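Local structure of tyrosinase (Burkholderia thailandensis, 5ZRD) at residues D338-I343 / D388-E393. The protein catalyses, as a copper-dependent tyrosinase, the hydroxylation of monophenols and probably the further oxidation of the resulting catechols. Numbering follows the deposited sequence.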
ATOM      1  N   ASP A 338     -37.829  27.175  -2.712  1.00 34.42           N
ATOM      2  CA  ASP A 338     -36.697  28.132  -2.603  1.00 36.20           C
ATOM      3  C   ASP A 338     -35.734  27.882  -1.472  1.00 39.30           C
ATOM      4  O   ASP A 338     -34.765  28.593  -1.307  1.00 42.81           O
ATOM      5  CB  ASP A 338     -37.208  29.574  -2.539  1.00 35.41           C
ATOM      6  CG  ASP A 338     -37.935  29.992  -3.794  1.00 36.41           C
ATOM      7  OD1 ASP A 338     -37.249  30.400  -4.755  1.00 45.95           O
ATOM      8  OD2 ASP A 338     -39.175  29.873  -3.865  1.00 35.75           O
ATOM      9  N   ARG A 339     -35.965  26.872  -0.675  1.00 44.83           N
ATOM     10  CA  ARG A 339     -35.006  26.551   0.356  1.00 45.27           C
ATOM     11  C   ARG A 339     -35.084  25.053   0.623  1.00 41.59           C
ATOM     12  O   ARG A 339     -36.145  24.427   0.511  1.00 39.14           O
ATOM     13  CB  ARG A 339     -35.229  27.337   1.650  1.00 52.02           C
ATOM     14  CG  ARG A 339     -36.662  27.332   2.164  1.00 61.94           C
ATOM     15  CD  ARG A 339     -36.788  28.272   3.353  1.00 78.18           C
ATOM     16  NE  ARG A 339     -37.917  27.959   4.234  1.00 93.38           N
ATOM     17  CZ  ARG A 339     -38.121  28.506   5.439  1.00 98.46           C
ATOM     18  NH1 ARG A 339     -39.226  28.231   6.115  1.00 95.55           N
ATOM     19  NH2 ARG A 339     -37.231  29.336   5.959  1.00 98.36           N
ATOM     20  N   LEU A 340     -33.922  24.530   0.942  1.00 37.43           N
ATOM     21  CA  LEU A 340     -33.758  23.180   1.388  1.00 42.76           C
ATOM     22  C   LEU A 340     -32.952  23.251   2.679  1.00 41.87           C
ATOM     23  O   LEU A 340     -32.204  24.204   2.895  1.00 47.66           O
ATOM     24  CB  LEU A 340     -33.028  22.361   0.313  1.00 40.01           C
ATOM     25  CG  LEU A 340     -33.788  22.154  -0.997  1.00 41.51           C
ATOM     26  CD1 LEU A 340     -32.918  21.420  -2.006  1.00 45.56           C
ATOM     27  CD2 LEU A 340     -35.069  21.371  -0.772  1.00 38.02           C
ATOM     28  N   ASP A 341     -33.112  22.251   3.514  1.00 42.01           N
ATOM     29  CA  ASP A 341     -32.241  22.088   4.640  1.00 46.30           C
ATOM     30  C   ASP A 341     -31.904  20.598   4.699  1.00 44.68           C
ATOM     31  O   ASP A 341     -32.634  19.764   4.207  1.00 42.28           O
ATOM     32  CB  ASP A 341     -32.941  22.572   5.916  1.00 52.39           C
ATOM     33  CG  ASP A 341     -34.344  21.985   6.071  1.00 56.25           C
ATOM     34  OD1 ASP A 341     -35.308  22.530   5.488  1.00 82.80           O
ATOM     35  OD2 ASP A 341     -34.493  20.977   6.765  1.00 69.45           O
ATOM     36  N   ILE A 342     -30.776  20.319   5.322  1.00 44.20           N
ATOM     37  CA  ILE A 342     -30.227  19.033   5.515  1.00 39.95           C
ATOM     38  C   ILE A 342     -29.893  18.898   6.997  1.00 40.90           C
ATOM     39  O   ILE A 342     -29.338  19.801   7.575  1.00 41.80           O
ATOM     40  CB  ILE A 342     -29.002  18.908   4.592  1.00 43.37           C
ATOM     41  CG1 ILE A 342     -29.490  18.856   3.140  1.00 39.69           C
ATOM     42  CG2 ILE A 342     -28.112  17.719   4.951  1.00 44.92           C
ATOM     43  CD1 ILE A 342     -28.466  18.410   2.158  1.00 39.25           C
ATOM     44  N   ILE A 343     -30.282  17.795   7.625  1.00 40.59           N
ATOM     45  CA  ILE A 343     -29.935  17.572   9.029  1.00 35.43           C
ATOM     46  C   ILE A 343     -28.454  17.255   9.139  1.00 35.28           C
ATOM     47  O   ILE A 343     -28.025  16.223   8.648  1.00 36.67           O
ATOM     48  CB  ILE A 343     -30.774  16.425   9.597  1.00 38.41           C
ATOM     49  CG1 ILE A 343     -32.248  16.822   9.660  1.00 36.78           C
ATOM     50  CG2 ILE A 343     -30.224  15.957  10.931  1.00 37.54           C
ATOM     51  CD1 ILE A 343     -33.189  15.633   9.617  1.00 34.96           C
ATOM     52  N   ASP A 388     -27.189  26.281  -6.069  1.00 38.28           N
ATOM     53  CA  ASP A 388     -27.432  26.798  -7.404  1.00 35.63           C
ATOM     54  C   ASP A 388     -28.615  26.174  -8.163  1.00 37.89           C
ATOM     55  O   ASP A 388     -28.911  26.678  -9.243  1.00 37.32           O
ATOM     56  CB  ASP A 388     -26.173  26.600  -8.255  1.00 35.24           C
ATOM     57  CG  ASP A 388     -24.953  27.286  -7.666  1.00 38.73           C
ATOM     58  OD1 ASP A 388     -25.076  28.483  -7.335  1.00 39.59           O
ATOM     59  OD2 ASP A 388     -23.888  26.638  -7.493  1.00 37.59           O
ATOM     60  N   CYS A 389     -29.299  25.131  -7.635  1.00 36.90           N
ATOM     61  CA  CYS A 389     -30.391  24.437  -8.427  1.00 38.13           C
ATOM     62  C   CYS A 389     -31.576  24.026  -7.547  1.00 37.93           C
ATOM     63  O   CYS A 389     -32.298  23.012  -7.804  1.00 41.25           O
ATOM     64  CB  CYS A 389     -29.868  23.219  -9.174  1.00 39.00           C
ATOM     65  SG  CYS A 389     -29.033  22.017  -8.106  1.00 38.71           S
ATOM     66  N   ILE A 390     -31.864  24.866  -6.562  1.00 35.54           N
ATOM     67  CA  ILE A 390     -33.061  24.646  -5.748  1.00 34.82           C
ATOM     68  C   ILE A 390     -34.317  25.012  -6.558  1.00 33.54           C
ATOM     69  O   ILE A 390     -35.291  24.246  -6.649  1.00 31.19           O
ATOM     70  CB  ILE A 390     -32.940  25.397  -4.412  1.00 36.07           C
ATOM     71  CG1 ILE A 390     -31.666  24.949  -3.686  1.00 35.86           C
ATOM     72  CG2 ILE A 390     -34.192  25.200  -3.564  1.00 37.50           C
ATOM     73  CD1 ILE A 390     -31.405  25.625  -2.376  1.00 36.84           C
ATOM     74  N   ASN A 391     -34.305  26.166  -7.186  1.00 34.40           N
ATOM     75  CA  ASN A 391     -35.489  26.615  -7.852  1.00 34.13           C
ATOM     76  C   ASN A 391     -35.246  26.513  -9.351  1.00 35.25           C
ATOM     77  O   ASN A 391     -34.496  27.329  -9.913  1.00 33.53           O
ATOM     78  CB  ASN A 391     -35.855  28.051  -7.472  1.00 35.79           C
ATOM     79  CG  ASN A 391     -37.161  28.483  -8.099  1.00 38.00           C
ATOM     80  OD1 ASN A 391     -37.405  28.223  -9.276  1.00 38.58           O
ATOM     81  ND2 ASN A 391     -38.029  29.095  -7.310  1.00 40.41           N
ATOM     82  N   ILE A 392     -35.887  25.541  -9.989  1.00 31.85           N
ATOM     83  CA  ILE A 392     -35.567  25.328 -11.393  1.00 36.66           C
ATOM     84  C   ILE A 392     -35.999  26.546 -12.248  1.00 37.39           C
ATOM     85  O   ILE A 392     -35.375  26.776 -13.269  1.00 33.46           O
ATOM     86  CB  ILE A 392     -36.175  24.017 -11.942  1.00 34.54           C
ATOM     87  CG1 ILE A 392     -37.693  23.999 -11.832  1.00 31.01           C
ATOM     88  CG2 ILE A 392     -35.546  22.798 -11.286  1.00 39.37           C
ATOM     89  CD1 ILE A 392     -38.341  22.826 -12.532  1.00 34.02           C
ATOM     90  N   GLU A 393     -37.064  27.276 -11.890  1.00 39.18           N
ATOM     91  CA  GLU A 393     -37.578  28.404 -12.715  1.00 40.58           C
ATOM     92  C   GLU A 393     -36.642  29.620 -12.546  1.00 40.44           C
ATOM     93  O   GLU A 393     -36.070  30.104 -13.520  1.00 41.39           O
ATOM     94  CB  GLU A 393     -39.025  28.724 -12.342  1.00 41.61           C
ATOM     95  CG  GLU A 393     -39.991  27.582 -12.598  1.00 42.70           C
ATOM     96  CD  GLU A 393     -41.418  27.741 -12.058  1.00 48.01           C
ATOM     97  OE1 GLU A 393     -41.616  28.556 -11.120  1.00 48.06           O
ATOM     98  OE2 GLU A 393     -42.344  27.029 -12.555  1.00 44.40           O
TER
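The side chains of D338 and N391 run alongside each other in the same direction, with the carboxylate and amide planes turned 46° against each other. N391 is the N-cap of the short helix 392-396, so in this di-copper tyrosinase the loop that follows helix 315-334 is tied here to the start of a second helix. ND2 of N391 donates to OD1 of D338 over 3.0 Å, with an N-H...O angle of 157°. The donor arrives from above the carboxylate plane, while the oxygen sits only slightly off the amide plane. The other end of the amide does the capping: OD1 of N391 accepts from R394 N and, weakly, from E393 N. Having CG anti to its backbone N (chi1 -176°) lets N391 serve both tasks, and bonds at both ends restrict the rotation of the amide. D338 OD1 also forms a long, weak ion pair with R394 NE, which may slightly favour the carboxylate as an anion. W328 of helix 315-334 touches the N391 side chain.

Next to this polar pair, I390 pushes its CG2 branch against the loop backbone, 3.7 Å from D338 C and 3.8 Å from R339 N. L340 meets the same methyl through its CG at 4.0 Å, and the two side chains pass one another head to tail. W330 of helix 315-334 touches L340, and Q331 NE2 donates to I390 O, so that helix backs both segments. The contact joins these loops away from the copper site; at its apolar end, CD1 of L340 lies 4.1 Å from CG1 of I390.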